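Local coordinates for protein B-cell differentiation antigen CD72 (Mus musculus, PDB 5B1R) that acts as a B-cell co-receptor that recognises the Sm/RNP self-antigen through its extracellular part and dampens B-cell receptor signalling by recruiting SHP-1, at residues S25-E28 against S29-C33; L62-R65 against S66-Y69; Q72-K75 against K76-H79. The protein carries 2 engineered substitutions. All coordinates share one frame; numbering follows the deposited sequence.

All three contacts are local, each joining consecutive residues of the C-type lectin domain, and all lie toward its surface, with one buried touching residue apiece: S29, Y69 and S74. Interaction 1 is the first turns of helix 26-35, dominated by regular backbone bonds and an N-cap, with a weak salt bridge on its outer side. Interaction 2 is a beta turn leading into strand 69-70, and interaction 3 a 3-10 turn in the loop that follows the same strand; their segments nearly adjoin in sequence, yet their centres stand about 22 Å apart. Water bridges appear in both loop contacts. The aromatic face is met by a leucine methyl in 62-69, whereas in 72-79 a methionine sulfur covers a guanidinium.

Interaction 1 (S25-E28 against S29-C33); sequences SLEE and SQKYC
S29 is tied to S25 twice, and both bonds end on the same carbonyl oxygen. S29 N donates to S25 O at 2.9 Å, the first i to i+4 bond of helix 26-35, while S29 OG donates to it at 2.8 Å; the two donors come from opposite faces of the carbonyl plane, the hydroxyl standing 38° out of it. The hydroxyl gets there because S29 OG lies beside its own backbone N (chi1 -61°), folded back toward the preceding turn. S25 is the N-cap: S25 OG accepts from E28 N at 3.0 Å, occupying an amide of the first turn. The regular ladder then continues with Q30 N to L26 O, 2.8 Å, and with K31 N to E27 O and Y32 N to E28 O.

On the outer side, E28 and K31 run alongside each other in the same direction. K31 NZ makes a weak salt bridge to E28 OE1 at 3.4 Å, and K31 CD rests against E28 OE2 at 3.5 Å. Bends at chi2 of E28 and at chi3 and chi4 of K31 bring these ends together. E27 flanks the lysine through its aliphatic part, E27 CG lying 4.1 Å from K31 CD.

Further out, L26 and S29 touch W70 of strand 69-70, C33 is disulfide-bonded to C113, and the Y32 ring makes a cation-pi contact with R24. The buried serine hydroxyl is thus satisfied within its own helix, whereas the long, weak ion pair on the exposed side is likely to add little to the backbone bonds and cap.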
ATOM      1  N   SER A  25      -2.440 -13.174   2.973  1.00 11.80           N
ATOM      2  CA  SER A  25      -2.855 -13.097   1.575  1.00 11.45           C
ATOM      3  C   SER A  25      -3.388 -11.701   1.268  1.00 11.39           C
ATOM      4  O   SER A  25      -3.616 -10.893   2.174  1.00 11.49           O
ATOM      5  CB  SER A  25      -3.964 -14.103   1.312  1.00 12.94           C
ATOM      6  OG  SER A  25      -5.115 -13.762   2.070  1.00 13.67           O
ATOM      7  N   LEU A  26      -3.614 -11.419  -0.008  1.00 11.35           N
ATOM      8  CA  LEU A  26      -4.192 -10.137  -0.353  1.00 11.25           C
ATOM      9  C   LEU A  26      -5.556  -9.981   0.298  1.00 11.88           C
ATOM     10  O   LEU A  26      -5.841  -8.954   0.903  1.00 12.28           O
ATOM     11  CB  LEU A  26      -4.235  -9.929  -1.878  1.00 12.00           C
ATOM     12  CG  LEU A  26      -4.744  -8.555  -2.368  1.00 12.08           C
ATOM     13  CD1 LEU A  26      -6.267  -8.381  -2.314  1.00 14.67           C
ATOM     14  CD2 LEU A  26      -4.040  -7.398  -1.659  1.00 12.30           C
ATOM     15  N   GLU A  27      -6.401 -11.002   0.147  1.00 13.05           N
ATOM     16  CA  GLU A  27      -7.757 -10.934   0.669  1.00 15.46           C
ATOM     17  C   GLU A  27      -7.743 -10.706   2.174  1.00 13.28           C
ATOM     18  O   GLU A  27      -8.530  -9.900   2.691  1.00 15.01           O
ATOM     19  CB  GLU A  27      -8.500 -12.226   0.337  1.00 18.92           C
ATOM     20  CG  GLU A  27      -9.861 -12.398   0.978  1.00 26.99           C
ATOM     21  CD  GLU A  27     -10.564 -13.648   0.477  1.00 32.84           C
ATOM     22  OE1 GLU A  27     -10.892 -13.700  -0.727  1.00 36.57           O
ATOM     23  OE2 GLU A  27     -10.778 -14.583   1.275  1.00 36.78           O
ATOM     24  N   GLU A  28      -6.866 -11.410   2.891  1.00 12.48           N
ATOM     25  CA  GLU A  28      -6.830 -11.228   4.342  1.00 13.09           C
ATOM     26  C   GLU A  28      -6.239  -9.860   4.712  1.00 12.09           C
ATOM     27  O   GLU A  28      -6.633  -9.267   5.722  1.00 13.45           O
ATOM     28  CB  GLU A  28      -6.102 -12.399   5.012  1.00 14.85           C
ATOM     29  CG  GLU A  28      -6.908 -13.702   4.984  1.00 17.49           C
ATOM     30  CD  GLU A  28      -8.219 -13.608   5.745  1.00 21.16           C
ATOM     31  OE1 GLU A  28      -8.198 -13.139   6.894  1.00 26.15           O
ATOM     32  OE2 GLU A  28      -9.263 -14.032   5.195  1.00 21.35           O
ATOM     33  N   SER A  29      -5.320  -9.344   3.893  1.00 11.40           N
ATOM     34  CA  SER A  29      -4.808  -7.986   4.103  1.00 11.61           C
ATOM     35  C   SER A  29      -5.928  -6.953   3.901  1.00 11.57           C
ATOM     36  O   SER A  29      -6.073  -6.010   4.688  1.00 12.23           O
ATOM     37  CB  SER A  29      -3.632  -7.697   3.156  1.00 10.75           C
ATOM     38  OG  SER A  29      -2.537  -8.583   3.379  1.00 11.14           O
ATOM     39  N   GLN A  30      -6.720  -7.129   2.847  1.00 12.46           N
ATOM     40  CA  GLN A  30      -7.865  -6.250   2.612  1.00 13.11           C
ATOM     41  C   GLN A  30      -8.846  -6.275   3.782  1.00 13.32           C
ATOM     42  O   GLN A  30      -9.277  -5.228   4.269  1.00 15.01           O
ATOM     43  CB  GLN A  30      -8.577  -6.617   1.313  1.00 16.25           C
ATOM     44  CG  GLN A  30      -9.688  -5.651   0.955  1.00 22.74           C
ATOM     45  CD  GLN A  30     -10.273  -5.925  -0.410  1.00 32.89           C
ATOM     46  OE1 GLN A  30     -10.292  -7.065  -0.872  1.00 38.66           O
ATOM     47  NE2 GLN A  30     -10.751  -4.876  -1.068  1.00 37.93           N
ATOM     48  N   LYS A  31      -9.149  -7.472   4.271  1.00 13.73           N
ATOM     49  CA  LYS A  31     -10.064  -7.602   5.394  1.00 15.51           C
ATOM     50  C   LYS A  31      -9.488  -6.935   6.637  1.00 14.64           C
ATOM     51  O   LYS A  31     -10.214  -6.290   7.403  1.00 15.69           O
ATOM     52  CB  LYS A  31     -10.356  -9.072   5.652  1.00 17.33           C
ATOM     53  CG  LYS A  31     -11.317  -9.666   4.636  1.00 22.27           C
ATOM     54  CD  LYS A  31     -11.327 -11.199   4.647  1.00 27.97           C
ATOM     55  CE  LYS A  31     -12.059 -11.774   5.851  1.00 34.74           C
ATOM     56  NZ  LYS A  31     -11.277 -11.706   7.119  1.00 40.48           N
ATOM     57  N   TYR A  32      -8.186  -7.073   6.837  1.00 13.60           N
ATOM     58  CA  TYR A  32      -7.565  -6.455   7.991  1.00 13.98           C
ATOM     59  C   TYR A  32      -7.654  -4.925   7.881  1.00 13.46           C
ATOM     60  O   TYR A  32      -8.038  -4.243   8.836  1.00 13.58           O
ATOM     61  CB  TYR A  32      -6.125  -6.924   8.180  1.00 15.35           C
ATOM     62  CG  TYR A  32      -5.549  -6.315   9.410  1.00 14.95           C
ATOM     63  CD1 TYR A  32      -6.013  -6.679  10.665  1.00 18.13           C
ATOM     64  CD2 TYR A  32      -4.593  -5.322   9.317  1.00 15.59           C
ATOM     65  CE1 TYR A  32      -5.516  -6.080  11.794  1.00 21.44           C
ATOM     66  CE2 TYR A  32      -4.091  -4.727  10.440  1.00 17.51           C
ATOM     67  CZ  TYR A  32      -4.558  -5.111  11.679  1.00 20.14           C
ATOM     68  OH  TYR A  32      -4.073  -4.512  12.814  1.00 26.62           O
ATOM     69  N   CYS A  33      -7.325  -4.370   6.717  1.00 12.16           N
ATOM     70  CA  CYS A  33      -7.461  -2.911   6.585  1.00 11.85           C
ATOM     71  C   CYS A  33      -8.909  -2.476   6.836  1.00 12.81           C
ATOM     72  O   CYS A  33      -9.159  -1.484   7.509  1.00 12.93           O
ATOM     73  CB  CYS A  33      -6.992  -2.416   5.218  1.00 11.52           C
ATOM     74  SG  CYS A  33      -5.240  -2.692   4.845  1.00 11.47           S
TER

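Interaction 2 (L62-R65 against S66-Y69); sequences LLDR and SKSY
A type I beta turn from D64 to K67, just ahead of strand 69-70, carries this contact. Its closing bond, K67 N to D64 O, measures 3.0 Å, with the donor well above the carbonyl plane. The D64 carboxylate reinforces the turn: OD1 accepts from S66 N at 2.9 Å and from S66 OG at 2.8 Å, both reaching it from one face of its plane, the amide on the anti side. With D64 CG anti to the backbone N (chi1 -178°), the carboxylate reaches forward to these two donors. D64 OD2 is joined to K67 NZ through a water, their direct separation of 4.0 Å exceeding a salt bridge. A second water links R65 O and K67 O.

Y69 returns to the start of the turn. Its OH accepts from D64 N at 2.9 Å in a nearly straight bond (164°), while L63 CD2 sits over the ring, 3.8 Å from the centroid and 10° off the normal, a CH-pi contact. R65 instead sends its NH2 to Y95 O.

L63 and Y69 both pack on I91 of strand 87-94, W98 of strand 97-104, I112 of strand 109-119 and I19 of strand 15-21, so these two side chains bridge the three-stranded sheet and the larger one, while the turn itself lies toward the surface.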
ATOM      1  N   LEU A  62      10.307   3.918   5.657  1.00 12.16           N
ATOM      2  CA  LEU A  62      10.010   2.958   6.719  1.00 11.95           C
ATOM      3  C   LEU A  62       9.755   1.536   6.220  1.00 12.85           C
ATOM      4  O   LEU A  62       9.592   0.613   7.015  1.00 15.62           O
ATOM      5  CB  LEU A  62       8.831   3.440   7.567  1.00 12.64           C
ATOM      6  CG  LEU A  62       9.192   4.644   8.440  1.00 13.05           C
ATOM      7  CD1 LEU A  62       7.936   5.240   9.059  1.00 16.90           C
ATOM      8  CD2 LEU A  62      10.159   4.211   9.527  1.00 16.67           C
ATOM      9  N   LEU A  63       9.723   1.341   4.906  1.00 11.86           N
ATOM     10  CA  LEU A  63       9.534  -0.004   4.375  1.00 11.88           C
ATOM     11  C   LEU A  63      10.827  -0.809   4.468  1.00 13.86           C
ATOM     12  O   LEU A  63      11.921  -0.269   4.323  1.00 14.80           O
ATOM     13  CB  LEU A  63       9.081   0.069   2.922  1.00 12.56           C
ATOM     14  CG  LEU A  63       7.755   0.781   2.664  1.00 12.35           C
ATOM     15  CD1 LEU A  63       7.483   0.846   1.154  1.00 13.63           C
ATOM     16  CD2 LEU A  63       6.618   0.103   3.389  1.00 12.67           C
ATOM     17  N   ASP A  64      10.688  -2.109   4.674  1.00 13.67           N
ATOM     18  CA  ASP A  64      11.812  -3.026   4.696  1.00 14.06           C
ATOM     19  C   ASP A  64      12.104  -3.430   3.254  1.00 15.60           C
ATOM     20  O   ASP A  64      11.256  -4.034   2.584  1.00 15.19           O
ATOM     21  CB  ASP A  64      11.413  -4.230   5.538  1.00 16.15           C
ATOM     22  CG  ASP A  64      12.521  -5.247   5.696  1.00 17.51           C
ATOM     23  OD1 ASP A  64      13.440  -5.309   4.852  1.00 18.85           O
ATOM     24  OD2 ASP A  64      12.444  -6.018   6.676  1.00 21.89           O
ATOM     25  N   ARG A  65      13.293  -3.090   2.771  1.00 16.94           N
ATOM     26  CA  ARG A  65      13.646  -3.340   1.374  1.00 19.16           C
ATOM     27  C   ARG A  65      13.688  -4.823   0.998  1.00 18.38           C
ATOM     28  O   ARG A  65      13.694  -5.164  -0.184  1.00 20.54           O
ATOM     29  CB  ARG A  65      14.974  -2.669   1.019  1.00 26.87           C
ATOM     30  CG  ARG A  65      16.199  -3.360   1.593  1.00 34.48           C
ATOM     31  CD  ARG A  65      17.471  -2.880   0.896  1.00 41.34           C
ATOM     32  NE  ARG A  65      17.414  -3.100  -0.550  1.00 46.72           N
ATOM     33  CZ  ARG A  65      17.681  -2.175  -1.469  1.00 47.33           C
ATOM     34  NH1 ARG A  65      18.035  -0.950  -1.102  1.00 47.32           N
ATOM     35  NH2 ARG A  65      17.596  -2.477  -2.758  1.00 46.11           N
ATOM     36  N   SER A  66      13.713  -5.702   1.997  1.00 18.30           N
ATOM     37  CA  SER A  66      13.732  -7.141   1.744  1.00 20.79           C
ATOM     38  C   SER A  66      12.329  -7.746   1.675  1.00 19.95           C
ATOM     39  O   SER A  66      12.188  -8.954   1.485  1.00 24.29           O
ATOM     40  CB  SER A  66      14.536  -7.867   2.824  1.00 24.18           C
ATOM     41  OG  SER A  66      13.816  -7.920   4.040  1.00 26.53           O
ATOM     42  N   LYS A  67      11.296  -6.920   1.841  1.00 16.04           N
ATOM     43  CA  LYS A  67       9.918  -7.405   1.837  1.00 14.56           C
ATOM     44  C   LYS A  67       9.141  -6.806   0.671  1.00 13.23           C
ATOM     45  O   LYS A  67       9.487  -5.746   0.151  1.00 14.14           O
ATOM     46  CB  LYS A  67       9.218  -7.017   3.146  1.00 16.70           C
ATOM     47  CG  LYS A  67       9.853  -7.580   4.414  1.00 21.16           C
ATOM     48  CD  LYS A  67       9.480  -9.032   4.623  1.00 28.53           C
ATOM     49  CE  LYS A  67      10.080  -9.576   5.916  1.00 32.12           C
ATOM     50  NZ  LYS A  67       9.578  -8.838   7.109  1.00 35.05           N
ATOM     51  N   SER A  68       8.078  -7.488   0.265  1.00 12.65           N
ATOM     52  CA  SER A  68       7.113  -6.921  -0.676  1.00 11.78           C
ATOM     53  C   SER A  68       5.817  -6.697   0.057  1.00 10.77           C
ATOM     54  O   SER A  68       5.444  -7.504   0.917  1.00 13.48           O
ATOM     55  CB  SER A  68       6.840  -7.875  -1.825  1.00 14.42           C
ATOM     56  OG  SER A  68       8.011  -8.171  -2.562  1.00 17.30           O
ATOM     57  N   TYR A  69       5.129  -5.608  -0.288  1.00  9.66           N
ATOM     58  CA  TYR A  69       3.939  -5.202   0.460  1.00  9.23           C
ATOM     59  C   TYR A  69       2.697  -5.211  -0.411  1.00  8.57           C
ATOM     60  O   TYR A  69       2.666  -4.555  -1.452  1.00  9.76           O
ATOM     61  CB  TYR A  69       4.119  -3.789   1.039  1.00  9.01           C
ATOM     62  CG  TYR A  69       5.219  -3.726   2.082  1.00  9.72           C
ATOM     63  CD1 TYR A  69       6.551  -3.620   1.712  1.00 10.47           C
ATOM     64  CD2 TYR A  69       4.911  -3.791   3.441  1.00 10.55           C
ATOM     65  CE1 TYR A  69       7.557  -3.606   2.664  1.00 11.53           C
ATOM     66  CE2 TYR A  69       5.909  -3.766   4.406  1.00 10.53           C
ATOM     67  CZ  TYR A  69       7.230  -3.666   4.013  1.00 10.79           C
ATOM     68  OH  TYR A  69       8.245  -3.640   4.950  1.00 13.29           O
TER
HETATM   69  O   HOH W   1      10.324  -5.988   8.196  1.00 32.55           O
HETATM   70  O   HOH W   2      11.427  -5.528  -1.653  1.00 17.51           O

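Interaction 3 (Q72-K75 against K76-H79); sequences QMSK and KWRH. Unlike the reference sequence in segment 76-79: H79 (reference Gln).
The M73 sulfur lies over the R78 guanidinium: M73 SD is 3.7 Å from R78 CZ and stands over the centre of the planar group, the two side chains crossing at a slant. M73 CG adds a contact to R78 NH1 at 3.7 Å. M73 runs out extended as far as SD, its CG anti to the backbone N (chi1 -177°), and the bend at R78 chi2 (-53°) turns the arginine back so that the sulfur meets the guanidinium face. The charged end of R78 is anchored elsewhere, in a salt bridge from NH1 to D89.

Backbone bonds shape the turn. R78 N donates to K75 O at 3.0 Å, and W77 N makes a weaker bond of 3.4 Å to S74 O. These i to i+3 links belong to the 3-10 turn that interrupts the long loop between strands 69-70 and 87-94 of the lectin domain.

Waters tie S74 to the residues after it. One accepts from R78 NE and donates to S74 O, lying in the guanidinium plane. S74 OG is bonded to two others: one accepts from K76 N, and the other, in the plane of the indole, takes a weak bond from W77 NE1.

By van der Waals contact, S74 OG also touches K76 CG at 3.4 Å and W77 CD1 at 3.5 Å. K76 CE passes over a face of the indole toward its rim, while K76 NZ pairs with E45.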
ATOM      1  N   GLN A  72      -3.306  -1.652  -2.889  1.00  9.18           N
ATOM      2  CA  GLN A  72      -4.477  -1.665  -3.751  1.00  9.61           C
ATOM      3  C   GLN A  72      -4.106  -1.981  -5.196  1.00  8.95           C
ATOM      4  O   GLN A  72      -3.185  -1.389  -5.759  1.00  9.44           O
ATOM      5  CB  GLN A  72      -5.143  -0.300  -3.724  1.00 11.70           C
ATOM      6  CG  GLN A  72      -6.382  -0.222  -4.596  1.00 14.43           C
ATOM      7  CD  GLN A  72      -6.876   1.203  -4.747  1.00 14.43           C
ATOM      8  OE1 GLN A  72      -7.588   1.710  -3.886  1.00 14.63           O
ATOM      9  NE2 GLN A  72      -6.475   1.861  -5.827  1.00 17.56           N
ATOM     10  N   MET A  73      -4.839  -2.891  -5.811  1.00  9.69           N
ATOM     11  CA  MET A  73      -4.677  -3.166  -7.226  1.00  9.90           C
ATOM     12  C   MET A  73      -5.007  -1.910  -8.039  1.00 10.12           C
ATOM     13  O   MET A  73      -5.983  -1.204  -7.763  1.00 11.59           O
ATOM     14  CB  MET A  73      -5.623  -4.298  -7.633  1.00 12.68           C
ATOM     15  CG  MET A  73      -5.469  -4.700  -9.075  1.00 15.22           C
ATOM     16  SD  MET A  73      -6.659  -5.927  -9.631  1.00 20.29           S
ATOM     17  CE  MET A  73      -8.205  -5.056  -9.423  1.00 25.64           C
ATOM     18  N   SER A  74      -4.184  -1.628  -9.046  1.00  9.35           N
ATOM     19  CA  SER A  74      -4.397  -0.469  -9.908  1.00 10.31           C
ATOM     20  C   SER A  74      -5.212  -0.885 -11.126  1.00 10.54           C
ATOM     21  O   SER A  74      -4.708  -1.571 -12.018  1.00 11.34           O
ATOM     22  CB  SER A  74      -3.055   0.096 -10.322  1.00 10.76           C
ATOM     23  OG  SER A  74      -3.265   1.168 -11.211  1.00 11.77           O
ATOM     24  N   LYS A  75      -6.477  -0.487 -11.162  1.00 11.48           N
ATOM     25  CA  LYS A  75      -7.373  -0.949 -12.219  0.50 12.94           C
ATOM     26  C   LYS A  75      -7.008  -0.438 -13.602  1.00 12.93           C
ATOM     27  O   LYS A  75      -7.364  -1.063 -14.599  1.00 14.30           O
ATOM     28  CB  LYS A  75      -8.823  -0.603 -11.892  0.50 14.97           C
ATOM     29  CG  LYS A  75      -9.328  -1.312 -10.659  0.50 17.69           C
ATOM     30  CD  LYS A  75     -10.794  -1.015 -10.405  0.50 22.20           C
ATOM     31  CE  LYS A  75     -11.291  -1.720  -9.153  0.50 26.87           C
ATOM     32  NZ  LYS A  75     -10.916  -3.158  -9.155  0.50 29.04           N
ATOM     33  N   LYS A  76      -6.290   0.687 -13.676  1.00 12.54           N
ATOM     34  CA  LYS A  76      -5.988   1.264 -14.987  1.00 13.84           C
ATOM     35  C   LYS A  76      -5.186   0.314 -15.866  1.00 12.96           C
ATOM     36  O   LYS A  76      -5.259   0.419 -17.088  1.00 14.53           O
ATOM     37  CB  LYS A  76      -5.247   2.596 -14.869  1.00 15.63           C
ATOM     38  CG  LYS A  76      -3.871   2.460 -14.273  1.00 14.56           C
ATOM     39  CD  LYS A  76      -3.124   3.782 -14.116  1.00 16.14           C
ATOM     40  CE  LYS A  76      -2.713   4.397 -15.440  1.00 14.11           C
ATOM     41  NZ  LYS A  76      -1.765   5.571 -15.308  1.00 13.94           N
ATOM     42  N   TRP A  77      -4.416  -0.591 -15.258  1.00 11.89           N
ATOM     43  CA  TRP A  77      -3.560  -1.484 -16.022  1.00 13.05           C
ATOM     44  C   TRP A  77      -4.221  -2.817 -16.334  1.00 14.07           C
ATOM     45  O   TRP A  77      -3.624  -3.631 -17.018  1.00 17.41           O
ATOM     46  CB  TRP A  77      -2.213  -1.695 -15.303  1.00 14.39           C
ATOM     47  CG  TRP A  77      -1.471  -0.410 -15.119  1.00 12.58           C
ATOM     48  CD1 TRP A  77      -1.247   0.256 -13.941  1.00 15.83           C
ATOM     49  CD2 TRP A  77      -0.903   0.406 -16.153  1.00 13.42           C
ATOM     50  NE1 TRP A  77      -0.559   1.417 -14.182  1.00 16.74           N
ATOM     51  CE2 TRP A  77      -0.342   1.541 -15.529  1.00 17.00           C
ATOM     52  CE3 TRP A  77      -0.810   0.285 -17.543  1.00 15.00           C
ATOM     53  CZ2 TRP A  77       0.309   2.546 -16.250  1.00 17.84           C
ATOM     54  CZ3 TRP A  77      -0.165   1.288 -18.254  1.00 17.05           C
ATOM     55  CH2 TRP A  77       0.383   2.400 -17.609  1.00 18.86           C
ATOM     56  N   ARG A  78      -5.429  -3.062 -15.827  1.00 14.20           N
ATOM     57  CA  ARG A  78      -6.114  -4.349 -16.018  1.00 16.84           C
ATOM     58  C   ARG A  78      -7.236  -4.231 -17.042  1.00 21.22           C
ATOM     59  O   ARG A  78      -8.079  -3.323 -16.969  1.00 24.32           O
ATOM     60  CB  ARG A  78      -6.729  -4.830 -14.706  1.00 17.51           C
ATOM     61  CG  ARG A  78      -5.772  -4.932 -13.529  1.00 16.52           C
ATOM     62  CD  ARG A  78      -4.514  -5.768 -13.815  1.00 17.00           C
ATOM     63  NE  ARG A  78      -3.848  -6.055 -12.549  1.00 15.95           N
ATOM     64  CZ  ARG A  78      -4.026  -7.174 -11.849  1.00 14.06           C
ATOM     65  NH1 ARG A  78      -3.429  -7.320 -10.678  1.00 13.02           N
ATOM     66  NH2 ARG A  78      -4.810  -8.144 -12.310  1.00 15.83           N
ATOM     67  N   HIS A  79      -7.274  -5.154 -17.992  1.00 22.17           N
ATOM     68  CA  HIS A  79      -8.328  -5.085 -18.992  1.00 24.87           C
ATOM     69  C   HIS A  79      -9.606  -5.706 -18.443  1.00 29.57           C
ATOM     70  O   HIS A  79     -10.681  -5.531 -19.021  1.00 34.58           O
ATOM     71  CB  HIS A  79      -7.907  -5.733 -20.310  1.00 29.98           C
ATOM     72  CG  HIS A  79      -7.652  -7.201 -20.211  1.00 32.67           C
ATOM     73  ND1 HIS A  79      -6.399  -7.724 -19.978  1.00 33.90           N
ATOM     74  CD2 HIS A  79      -8.487  -8.260 -20.330  1.00 34.70           C
ATOM     75  CE1 HIS A  79      -6.473  -9.042 -19.951  1.00 33.72           C
ATOM     76  NE2 HIS A  79      -7.730  -9.393 -20.161  1.00 34.17           N
TER
HETATM   77  O   HOH W   3      -0.870   2.328 -11.328  1.00 11.39           O
HETATM   78  O   HOH W   4      -2.757  -3.585 -11.730  1.00 11.94           O
HETATM   79  O   HOH W   5      -5.771   2.630 -11.635  1.00 22.80           O